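Local coordinates for Glyoxalase/bleomycin resistance protein/dioxygenase (Alicyclobacillus acidocaldarius subsp. acidocaldarius, PDB 3RRI) that probably acts as a metal-dependent enzyme of the glyoxalase/bleomycin resistance/dioxygenase superfamily, possibly a dioxygenase, whose substrate is not established, at residues D21-F26 and D41-D46; D25-K30 and L52-S57; L45-D50 and L123-Y128. All blocks are in the same frame, centred on the assembly; numbering follows the deposited sequence.

Helix 20-30 supplies the N-terminal side of two contacts. Contact 1 closes the loop from residues 21-26 to strand 42-47, and contact 2, starting from the next turn of the helix, closes a longer one to strand 50-56. The two strands are antiparallel neighbours, paired through Leu45 N and Leu52 O, so both contacts seat one helix on one sheet, with centres 3 Å apart. Contact 3 begins where contact 1 ends, at Leu45-Asp46, crosses contact 2 along the chain and runs to strand 122-128, tying the first sheet to the second. Phe26 of the helix also packs against Leu123 of contact 3.

Contact 1 of 3, residues D21-F26 and D41-D46; sequences DEAYDF and DRITLD
Ile43 lays its CD1 methyl against the backbone of the helix at Ala23-Tyr24. Ile43 CD1 lies 3.8 Å from Tyr24 N and 4.0 Å from Tyr24 CA, while Ala23 CB comes within 4.2 Å of Ile43 CD1. Of the Tyr24 side chain, CB comes nearest, 4.3 Å from Ile43 CD1; the Tyr24 side chain also packs on Leu35 of its own chain and on Leu35 of a third subunit. Ile43 extends this far because CG1 sits between the backbone N and the carbonyl carbon (chi1 64°), with CD1 stretched out beyond it. The packing is apolar and involves no hydrogen bond, joining helix 20-30 to the four-stranded sheet of 10-17, 50-56, 42-47 and 34-39 in a glyoxalase-type fold, with the order strand-helix-strand-strand-strand along the chain. Ile43 and Leu45, alternate residues of the strand, both point toward the helix, Leu45 being taken up by Tyr27 and Val28. Thr44, from the sheet's other face, bonds through OG1 to Tyr135 O of the second subunit. At the start of the strand Arg42 forms a salt bridge with its sequence neighbour Asp41, gripping it side-on: Arg42 NE to Asp41 OD1 at 3.0 Å and Arg42 NH2 to Asp41 OD2 at 3.1 Å. The first bond is nearly straight (172°) although it meets OD1 from above the carboxylate plane. Arg42 NH2 is also hydrogen-bonded to Tyr67 OH of the second subunit.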
loop_
_atom_site.group_PDB
_atom_site.type_symbol
_atom_site.label_atom_id
_atom_site.label_comp_id
_atom_site.label_asym_id
_atom_site.label_seq_id
_atom_site.Cartn_x
_atom_site.Cartn_y
_atom_site.Cartn_z
ATOM N N ASP A 21 -33.870 -15.288 4.926
ATOM C CA ASP A 21 -33.202 -16.577 4.789
ATOM C C ASP A 21 -32.885 -16.889 3.340
ATOM O O ASP A 21 -31.802 -17.420 3.043
ATOM C CB ASP A 21 -34.016 -17.726 5.406
ATOM C CG ASP A 21 -33.937 -17.752 6.931
ATOM O OD1 ASP A 21 -33.012 -17.135 7.504
ATOM O OD2 ASP A 21 -34.796 -18.416 7.544
ATOM N N GLU A 22 -33.811 -16.559 2.459
ATOM C CA GLU A 22 -33.634 -16.784 1.025
ATOM C C GLU A 22 -32.499 -15.898 0.483
ATOM O O GLU A 22 -31.730 -16.301 -0.383
ATOM C CB GLU A 22 -34.946 -16.469 0.321
ATOM C CG GLU A 22 -34.973 -16.679 -1.179
ATOM C CD GLU A 22 -36.278 -16.232 -1.786
ATOM O OE1 GLU A 22 -36.756 -15.126 -1.424
ATOM O OE2 GLU A 22 -36.827 -16.962 -2.652
ATOM N N ALA A 23 -32.399 -14.674 1.002
ATOM C CA ALA A 23 -31.331 -13.758 0.625
ATOM C C ALA A 23 -29.954 -14.254 1.103
ATOM O O ALA A 23 -28.947 -14.141 0.378
ATOM C CB ALA A 23 -31.613 -12.387 1.228
ATOM N N TYR A 24 -29.901 -14.755 2.338
ATOM C CA TYR A 24 -28.725 -15.453 2.854
ATOM C C TYR A 24 -28.270 -16.592 1.935
ATOM O O TYR A 24 -27.092 -16.677 1.607
ATOM C CB TYR A 24 -28.974 -15.981 4.279
ATOM C CG TYR A 24 -27.856 -16.855 4.793
ATOM C CD1 TYR A 24 -26.786 -16.322 5.486
ATOM C CD2 TYR A 24 -27.851 -18.232 4.560
ATOM C CE1 TYR A 24 -25.759 -17.115 5.944
ATOM C CE2 TYR A 24 -26.831 -19.045 5.026
ATOM C CZ TYR A 24 -25.779 -18.489 5.726
ATOM O OH TYR A 24 -24.765 -19.322 6.162
ATOM N N ASP A 25 -29.217 -17.441 1.534
ATOM C CA ASP A 25 -28.931 -18.590 0.652
ATOM C C ASP A 25 -28.286 -18.105 -0.648
ATOM O O ASP A 25 -27.323 -18.703 -1.142
ATOM C CB ASP A 25 -30.226 -19.360 0.328
ATOM C CG ASP A 25 -30.858 -20.049 1.559
ATOM O OD1 ASP A 25 -30.218 -20.157 2.639
ATOM O OD2 ASP A 25 -32.028 -20.496 1.425
ATOM N N PHE A 26 -28.782 -16.994 -1.186
ATOM C CA PHE A 26 -28.286 -16.465 -2.433
ATOM C C PHE A 26 -26.902 -15.838 -2.236
ATOM O O PHE A 26 -25.931 -16.183 -2.917
ATOM C CB PHE A 26 -29.248 -15.441 -3.014
ATOM C CG PHE A 26 -28.805 -14.883 -4.322
ATOM C CD1 PHE A 26 -29.129 -15.550 -5.516
ATOM C CD2 PHE A 26 -28.030 -13.710 -4.398
ATOM C CE1 PHE A 26 -28.695 -15.054 -6.715
ATOM C CE2 PHE A 26 -27.610 -13.207 -5.588
ATOM C CZ PHE A 26 -27.928 -13.894 -6.770
ATOM N N ASP A 41 -35.191 -7.381 10.681
ATOM C CA ASP A 41 -35.613 -6.651 9.484
ATOM C C ASP A 41 -34.534 -6.519 8.392
ATOM O O ASP A 41 -34.797 -5.936 7.343
ATOM C CB ASP A 41 -36.170 -5.263 9.862
ATOM C CG ASP A 41 -35.107 -4.301 10.388
ATOM O OD1 ASP A 41 -33.937 -4.694 10.575
ATOM O OD2 ASP A 41 -35.440 -3.108 10.594
ATOM N N ARG A 42 -33.340 -7.059 8.641
ATOM C CA ARG A 42 -32.266 -6.949 7.647
ATOM C C ARG A 42 -31.109 -7.879 7.916
ATOM O O ARG A 42 -30.903 -8.306 9.030
ATOM C CB ARG A 42 -31.734 -5.506 7.593
ATOM C CG ARG A 42 -30.885 -5.109 8.816
ATOM C CD ARG A 42 -30.660 -3.622 8.958
ATOM N NE ARG A 42 -31.856 -2.938 9.437
ATOM C CZ ARG A 42 -32.014 -1.622 9.477
ATOM N NH1 ARG A 42 -31.059 -0.802 9.052
ATOM N NH2 ARG A 42 -33.164 -1.132 9.906
ATOM N N ILE A 43 -30.354 -8.208 6.860
ATOM C CA ILE A 43 -29.034 -8.845 7.019
ATOM C C ILE A 43 -27.996 -7.995 6.314
ATOM O O ILE A 43 -28.282 -7.359 5.294
ATOM C CB ILE A 43 -28.962 -10.303 6.489
ATOM C CG1 ILE A 43 -29.194 -10.357 4.973
ATOM C CG2 ILE A 43 -29.951 -11.199 7.235
ATOM C CD1 ILE A 43 -28.882 -11.729 4.397
ATOM N N THR A 44 -26.794 -7.963 6.890
ATOM C CA THR A 44 -25.682 -7.207 6.328
ATOM C C THR A 44 -24.558 -8.120 5.889
ATOM O O THR A 44 -24.283 -9.147 6.512
ATOM C CB THR A 44 -25.134 -6.152 7.324
ATOM O OG1 THR A 44 -24.315 -6.771 8.325
ATOM C CG2 THR A 44 -26.310 -5.404 7.940
ATOM N N LEU A 45 -23.927 -7.740 4.783
ATOM C CA LEU A 45 -23.041 -8.649 4.070
ATOM C C LEU A 45 -21.775 -7.931 3.683
ATOM O O LEU A 45 -21.805 -6.757 3.325
ATOM C CB LEU A 45 -23.723 -9.120 2.815
ATOM C CG LEU A 45 -25.025 -9.872 2.958
ATOM C CD1 LEU A 45 -25.728 -9.925 1.581
ATOM C CD2 LEU A 45 -24.789 -11.248 3.491
ATOM N N ASP A 46 -20.663 -8.652 3.721
ATOM C CA ASP A 46 -19.416 -8.208 3.143
ATOM C C ASP A 46 -19.517 -8.735 1.700
ATOM O O ASP A 46 -19.379 -9.950 1.429
ATOM C CB ASP A 46 -18.220 -8.762 3.927
ATOM C CG ASP A 46 -16.901 -8.630 3.215
ATOM O OD1 ASP A 46 -16.867 -8.258 2.021
ATOM O OD2 ASP A 46 -15.852 -8.901 3.881
#

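Contact 2 of 3, residues D25-K30 and L52-S57; sequences DFYVTK and LVCHLS
Tyr27 OH is hydrogen-bonded to Asp117 OD2 in a loop of the same chain, which ties down the far end of a ring whose body packs on Leu52 and Cys54 of strand 50-56. Leu52 brings CD2 over one face, off-centre toward the rim: Leu52 CD2 is 3.4 Å from Tyr27 CE1 and 3.8 Å from the Tyr27 ring centroid, 28° off the ring normal, a CH-pi contact. The two side chains cross at about a right angle, and CG of Leu52 turns away from its own backbone N (chi1 -176°) to send CD2 across. The opposite face of the phenol is covered by Phe26, whose CD2 stands over its centre, so the ring is sandwiched between helix neighbour and strand. Cys54 SG approaches obliquely, nearest to Tyr27 CE2 at 3.8 Å and 4.5 Å from the Tyr27 ring centroid, in a sulfur-aromatic contact. Ile15 of strand 10-17, which flanks strand 50-56, also touches Tyr27. The helix widens here into a pi-type turn, Lys30 N bonding to Asp25 O at 3.0 Å. Farther along the strand, the His55 ring meets that of Tyr67 of the second subunit. An aromatic residue of helix 20-30 is thus packed against the inner strand 50-56 of the four-stranded sheet, in a fold of the vicinal oxygen chelate type.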
loop_
_atom_site.group_PDB
_atom_site.type_symbol
_atom_site.label_atom_id
_atom_site.label_comp_id
_atom_site.label_asym_id
_atom_site.label_seq_id
_atom_site.Cartn_x
_atom_site.Cartn_y
_atom_site.Cartn_z
ATOM N N ASP A 25 -29.217 -17.441 1.534
ATOM C CA ASP A 25 -28.931 -18.590 0.652
ATOM C C ASP A 25 -28.286 -18.105 -0.648
ATOM O O ASP A 25 -27.323 -18.703 -1.142
ATOM C CB ASP A 25 -30.226 -19.360 0.328
ATOM C CG ASP A 25 -30.858 -20.049 1.559
ATOM O OD1 ASP A 25 -30.218 -20.157 2.639
ATOM O OD2 ASP A 25 -32.028 -20.496 1.425
ATOM N N PHE A 26 -28.782 -16.994 -1.186
ATOM C CA PHE A 26 -28.286 -16.465 -2.433
ATOM C C PHE A 26 -26.902 -15.838 -2.236
ATOM O O PHE A 26 -25.931 -16.183 -2.917
ATOM C CB PHE A 26 -29.248 -15.441 -3.014
ATOM C CG PHE A 26 -28.805 -14.883 -4.322
ATOM C CD1 PHE A 26 -29.129 -15.550 -5.516
ATOM C CD2 PHE A 26 -28.030 -13.710 -4.398
ATOM C CE1 PHE A 26 -28.695 -15.054 -6.715
ATOM C CE2 PHE A 26 -27.610 -13.207 -5.588
ATOM C CZ PHE A 26 -27.928 -13.894 -6.770
ATOM N N TYR A 27 -26.809 -14.860 -1.338
ATOM C CA TYR A 27 -25.608 -14.056 -1.247
ATOM C C TYR A 27 -24.440 -14.750 -0.552
ATOM O O TYR A 27 -23.313 -14.533 -0.919
ATOM C CB TYR A 27 -25.889 -12.714 -0.531
ATOM C CG TYR A 27 -26.617 -11.769 -1.448
ATOM C CD1 TYR A 27 -25.942 -11.112 -2.462
ATOM C CD2 TYR A 27 -28.012 -11.567 -1.354
ATOM C CE1 TYR A 27 -26.593 -10.289 -3.354
ATOM C CE2 TYR A 27 -28.688 -10.751 -2.273
ATOM C CZ TYR A 27 -27.978 -10.099 -3.272
ATOM O OH TYR A 27 -28.605 -9.280 -4.160
ATOM N N VAL A 28 -24.722 -15.518 0.485
ATOM C CA VAL A 28 -23.688 -16.169 1.266
ATOM C C VAL A 28 -23.439 -17.562 0.686
ATOM O O VAL A 28 -22.370 -17.823 0.142
ATOM C CB VAL A 28 -24.046 -16.249 2.750
ATOM C CG1 VAL A 28 -22.997 -16.994 3.518
ATOM C CG2 VAL A 28 -24.257 -14.823 3.356
ATOM N N THR A 29 -24.424 -18.438 0.758
ATOM C CA THR A 29 -24.175 -19.826 0.391
ATOM C C THR A 29 -23.768 -19.969 -1.070
ATOM O O THR A 29 -22.784 -20.660 -1.362
ATOM C CB THR A 29 -25.390 -20.721 0.650
ATOM O OG1 THR A 29 -25.795 -20.602 2.025
ATOM C CG2 THR A 29 -25.043 -22.209 0.379
ATOM N N LYS A 30 -24.497 -19.345 -1.985
ATOM C CA LYS A 30 -24.145 -19.500 -3.402
ATOM C C LYS A 30 -23.122 -18.484 -3.860
ATOM O O LYS A 30 -22.099 -18.859 -4.418
ATOM C CB LYS A 30 -25.369 -19.436 -4.301
ATOM C CG LYS A 30 -26.329 -20.611 -4.128
ATOM C CD LYS A 30 -27.766 -20.206 -4.291
ATOM C CE LYS A 30 -28.026 -19.505 -5.598
ATOM N NZ LYS A 30 -29.506 -19.414 -5.854
ATOM N N LEU A 52 -23.284 -4.757 1.540
ATOM C CA LEU A 52 -24.634 -4.868 0.986
ATOM C C LEU A 52 -25.581 -5.170 2.146
ATOM O O LEU A 52 -25.288 -6.006 2.983
ATOM C CB LEU A 52 -24.685 -5.998 -0.067
ATOM C CG LEU A 52 -26.014 -6.146 -0.781
ATOM C CD1 LEU A 52 -26.392 -4.939 -1.673
ATOM C CD2 LEU A 52 -25.957 -7.471 -1.630
ATOM N N VAL A 53 -26.718 -4.483 2.198
ATOM C CA VAL A 53 -27.706 -4.713 3.229
ATOM C C VAL A 53 -29.008 -5.050 2.515
ATOM O O VAL A 53 -29.507 -4.269 1.689
ATOM C CB VAL A 53 -27.931 -3.491 4.144
ATOM C CG1 VAL A 53 -28.994 -3.819 5.154
ATOM C CG2 VAL A 53 -26.620 -2.988 4.861
ATOM N N CYS A 54 -29.526 -6.232 2.852
ATOM C CA CYS A 54 -30.790 -6.709 2.340
ATOM C C CYS A 54 -31.848 -6.426 3.397
ATOM O O CYS A 54 -31.811 -6.981 4.522
ATOM C CB CYS A 54 -30.709 -8.197 2.104
ATOM S SG CYS A 54 -29.587 -8.738 0.774
ATOM N N HIS A 55 -32.757 -5.541 3.032
ATOM C CA HIS A 55 -33.849 -5.121 3.911
ATOM C C HIS A 55 -35.142 -5.910 3.645
ATOM O O HIS A 55 -35.619 -5.950 2.491
ATOM C CB HIS A 55 -34.134 -3.645 3.697
ATOM C CG HIS A 55 -33.058 -2.758 4.198
ATOM N ND1 HIS A 55 -32.973 -2.364 5.516
ATOM C CD2 HIS A 55 -32.003 -2.207 3.558
ATOM C CE1 HIS A 55 -31.898 -1.608 5.661
ATOM N NE2 HIS A 55 -31.302 -1.485 4.486
ATOM N N LEU A 56 -35.712 -6.502 4.696
ATOM C CA LEU A 56 -36.959 -7.258 4.575
ATOM C C LEU A 56 -38.052 -6.307 4.096
ATOM O O LEU A 56 -38.384 -5.307 4.777
ATOM C CB LEU A 56 -37.332 -7.910 5.899
ATOM C CG LEU A 56 -38.656 -8.699 5.905
ATOM C CD1 LEU A 56 -38.532 -9.946 4.977
ATOM C CD2 LEU A 56 -39.025 -9.069 7.334
ATOM N N SER A 57 -38.605 -6.581 2.922
ATOM C CA SER A 57 -39.464 -5.615 2.246
ATOM C C SER A 57 -40.346 -6.265 1.171
ATOM O O SER A 57 -39.945 -7.242 0.502
ATOM C CB SER A 57 -38.622 -4.517 1.591
ATOM O OG SER A 57 -39.413 -3.590 0.881
#

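Contact 3 of 3, residues L45-D50 and L123-Y128; sequences LDFFGD and LEFKYY. With ACT (acetate ion), chain D.
Phe47, Phe48 and Phe125 gather their rings together, with Leu123 beside them. Phe47 and Phe125 come from opposite directions and meet CZ to CZ at 4.1 Å, while Leu123 CD2 lies 4.0 Å from Phe47 CE1, at the edge of the ring and near its plane. Phe48 reaches Phe125 through CE2, 3.9 Å from Phe125 CE1; these rings meet obliquely, centroids 5.5 Å apart and planes at 53°. Phe48 also leans over Phe47, its CD2 above the centre of that ring, and Leu84 of helix 78-90 touches both Phe48 and Phe125. This apolar packing bridges the two sheets of the glyoxalase-type fold, with the hairpin between strands 42-47 and 50-56 on one side and strand 122-128 on the other. The two phenylalanines lie at the start of the hairpin turn. Phe47 to Asp50 form a type I' turn closed by Asp50 N to Phe47 O at 3.0 Å; Phe47 N to Asp50 O at 2.8 Å completes the pair, and Phe48 and Gly49 both have positive phi. Asp46 OD1 braces it as an Asx motif, taking Gly49 N at 2.8 Å. Farther along strand 122-128, on the face turned from these rings, Lys126 NZ donates to Tyr128 OH, which in turn donates to acetate O at 2.7 Å. The acetate, probably from the crystallisation liquor, is also held by Arg37 of the second subunit, and Lys126 NZ has a further partner in Gln51 of that subunit.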
loop_
_atom_site.group_PDB
_atom_site.type_symbol
_atom_site.label_atom_id
_atom_site.label_comp_id
_atom_site.label_asym_id
_atom_site.label_seq_id
_atom_site.Cartn_x
_atom_site.Cartn_y
_atom_site.Cartn_z
ATOM N N LEU A 45 -23.927 -7.740 4.783
ATOM C CA LEU A 45 -23.041 -8.649 4.070
ATOM C C LEU A 45 -21.775 -7.931 3.683
ATOM O O LEU A 45 -21.805 -6.757 3.325
ATOM C CB LEU A 45 -23.723 -9.120 2.815
ATOM C CG LEU A 45 -25.025 -9.872 2.958
ATOM C CD1 LEU A 45 -25.728 -9.925 1.581
ATOM C CD2 LEU A 45 -24.789 -11.248 3.491
ATOM N N ASP A 46 -20.663 -8.652 3.721
ATOM C CA ASP A 46 -19.416 -8.208 3.143
ATOM C C ASP A 46 -19.517 -8.735 1.700
ATOM O O ASP A 46 -19.379 -9.950 1.429
ATOM C CB ASP A 46 -18.220 -8.762 3.927
ATOM C CG ASP A 46 -16.901 -8.630 3.215
ATOM O OD1 ASP A 46 -16.867 -8.258 2.021
ATOM O OD2 ASP A 46 -15.852 -8.901 3.881
ATOM N N PHE A 47 -19.824 -7.794 0.814
ATOM C CA PHE A 47 -20.089 -8.053 -0.595
ATOM C C PHE A 47 -18.829 -7.601 -1.352
ATOM O O PHE A 47 -18.671 -6.424 -1.716
ATOM C CB PHE A 47 -21.347 -7.291 -1.016
ATOM C CG PHE A 47 -21.661 -7.396 -2.487
ATOM C CD1 PHE A 47 -22.465 -8.417 -2.945
ATOM C CD2 PHE A 47 -21.243 -6.426 -3.370
ATOM C CE1 PHE A 47 -22.784 -8.491 -4.304
ATOM C CE2 PHE A 47 -21.562 -6.462 -4.715
ATOM C CZ PHE A 47 -22.333 -7.526 -5.188
ATOM N N PHE A 48 -17.882 -8.531 -1.563
ATOM C CA PHE A 48 -16.623 -8.243 -2.265
ATOM C C PHE A 48 -15.839 -7.091 -1.634
ATOM O O PHE A 48 -15.078 -6.391 -2.292
ATOM C CB PHE A 48 -16.875 -7.963 -3.762
ATOM C CG PHE A 48 -17.531 -9.096 -4.490
ATOM C CD1 PHE A 48 -16.754 -10.008 -5.173
ATOM C CD2 PHE A 48 -18.897 -9.277 -4.482
ATOM C CE1 PHE A 48 -17.367 -11.080 -5.846
ATOM C CE2 PHE A 48 -19.506 -10.350 -5.167
ATOM C CZ PHE A 48 -18.707 -11.228 -5.859
ATOM N N GLY A 49 -16.026 -6.924 -0.324
ATOM C CA GLY A 49 -15.294 -5.907 0.431
ATOM C C GLY A 49 -16.075 -4.623 0.654
ATOM O O GLY A 49 -15.622 -3.769 1.425
ATOM N N ASP A 50 -17.193 -4.465 -0.034
ATOM C CA ASP A 50 -18.153 -3.353 0.222
ATOM C C ASP A 50 -19.295 -3.927 1.078
ATOM O O ASP A 50 -19.301 -5.118 1.421
ATOM C CB ASP A 50 -18.599 -2.736 -1.082
ATOM C CG ASP A 50 -17.483 -1.967 -1.734
ATOM O OD1 ASP A 50 -16.964 -1.022 -1.139
ATOM O OD2 ASP A 50 -17.064 -2.283 -2.855
ATOM N N LEU A 123 -27.620 -7.878 -10.389
ATOM C CA LEU A 123 -26.207 -7.755 -10.100
ATOM C C LEU A 123 -25.475 -7.769 -11.418
ATOM O O LEU A 123 -25.600 -8.745 -12.168
ATOM C CB LEU A 123 -25.724 -8.916 -9.267
ATOM C CG LEU A 123 -26.186 -8.986 -7.801
ATOM C CD1 LEU A 123 -27.647 -9.301 -7.741
ATOM C CD2 LEU A 123 -25.348 -9.995 -7.029
ATOM N N GLU A 124 -24.699 -6.733 -11.695
ATOM C CA GLU A 124 -23.862 -6.718 -12.890
ATOM C C GLU A 124 -22.391 -6.723 -12.512
ATOM O O GLU A 124 -21.954 -5.947 -11.654
ATOM C CB GLU A 124 -24.138 -5.517 -13.773
ATOM C CG GLU A 124 -23.311 -5.567 -15.067
ATOM C CD GLU A 124 -23.338 -4.303 -15.913
ATOM O OE1 GLU A 124 -23.635 -3.203 -15.377
ATOM O OE2 GLU A 124 -23.049 -4.417 -17.141
ATOM N N PHE A 125 -21.607 -7.600 -13.133
ATOM C CA PHE A 125 -20.171 -7.643 -12.946
ATOM C C PHE A 125 -19.511 -7.313 -14.247
ATOM O O PHE A 125 -20.008 -7.748 -15.290
ATOM C CB PHE A 125 -19.725 -8.993 -12.387
ATOM C CG PHE A 125 -20.352 -9.291 -11.069
ATOM C CD1 PHE A 125 -19.788 -8.746 -9.905
ATOM C CD2 PHE A 125 -21.515 -10.002 -10.963
ATOM C CE1 PHE A 125 -20.377 -8.958 -8.665
ATOM C CE2 PHE A 125 -22.093 -10.217 -9.716
ATOM C CZ PHE A 125 -21.526 -9.674 -8.566
ATOM N N LYS A 126 -18.442 -6.527 -14.200
ATOM C CA LYS A 126 -17.825 -5.993 -15.394
ATOM C C LYS A 126 -16.301 -6.130 -15.355
ATOM O O LYS A 126 -15.692 -6.187 -14.303
ATOM C CB LYS A 126 -18.141 -4.491 -15.567
ATOM C CG LYS A 126 -19.596 -4.133 -15.716
ATOM C CD LYS A 126 -19.792 -2.678 -16.197
ATOM C CE LYS A 126 -19.775 -1.708 -14.979
ATOM N NZ LYS A 126 -20.225 -0.310 -15.384
ATOM N N TYR A 127 -15.707 -6.182 -16.537
ATOM C CA TYR A 127 -14.290 -6.045 -16.718
ATOM C C TYR A 127 -14.027 -5.159 -17.932
ATOM O O TYR A 127 -14.490 -5.483 -19.039
ATOM C CB TYR A 127 -13.634 -7.426 -16.932
ATOM C CG TYR A 127 -12.228 -7.328 -17.406
ATOM C CD1 TYR A 127 -11.204 -7.060 -16.524
ATOM C CD2 TYR A 127 -11.906 -7.453 -18.775
ATOM C CE1 TYR A 127 -9.925 -6.953 -16.926
ATOM C CE2 TYR A 127 -10.605 -7.323 -19.189
ATOM C CZ TYR A 127 -9.616 -7.054 -18.266
ATOM O OH TYR A 127 -8.297 -6.923 -18.655
ATOM N N TYR A 128 -13.278 -4.059 -17.763
ATOM C CA TYR A 128 -12.950 -3.135 -18.832
ATOM C C TYR A 128 -11.578 -3.453 -19.398
ATOM O O TYR A 128 -10.608 -3.662 -18.666
ATOM C CB TYR A 128 -12.978 -1.649 -18.345
ATOM C CG TYR A 128 -14.371 -1.109 -18.110
ATOM C CD1 TYR A 128 -15.004 -0.346 -19.069
ATOM C CD2 TYR A 128 -15.035 -1.360 -16.909
ATOM C CE1 TYR A 128 -16.283 0.145 -18.869
ATOM C CE2 TYR A 128 -16.330 -0.869 -16.677
ATOM C CZ TYR A 128 -16.942 -0.099 -17.651
ATOM O OH TYR A 128 -18.213 0.375 -17.397
HETATM C C ACT D . -20.714 2.339 -18.621
HETATM O O ACT D . -19.621 1.874 -19.076
HETATM O OXT ACT D . -21.111 1.940 -17.492
HETATM C CH3 ACT D . -21.499 3.349 -19.396
#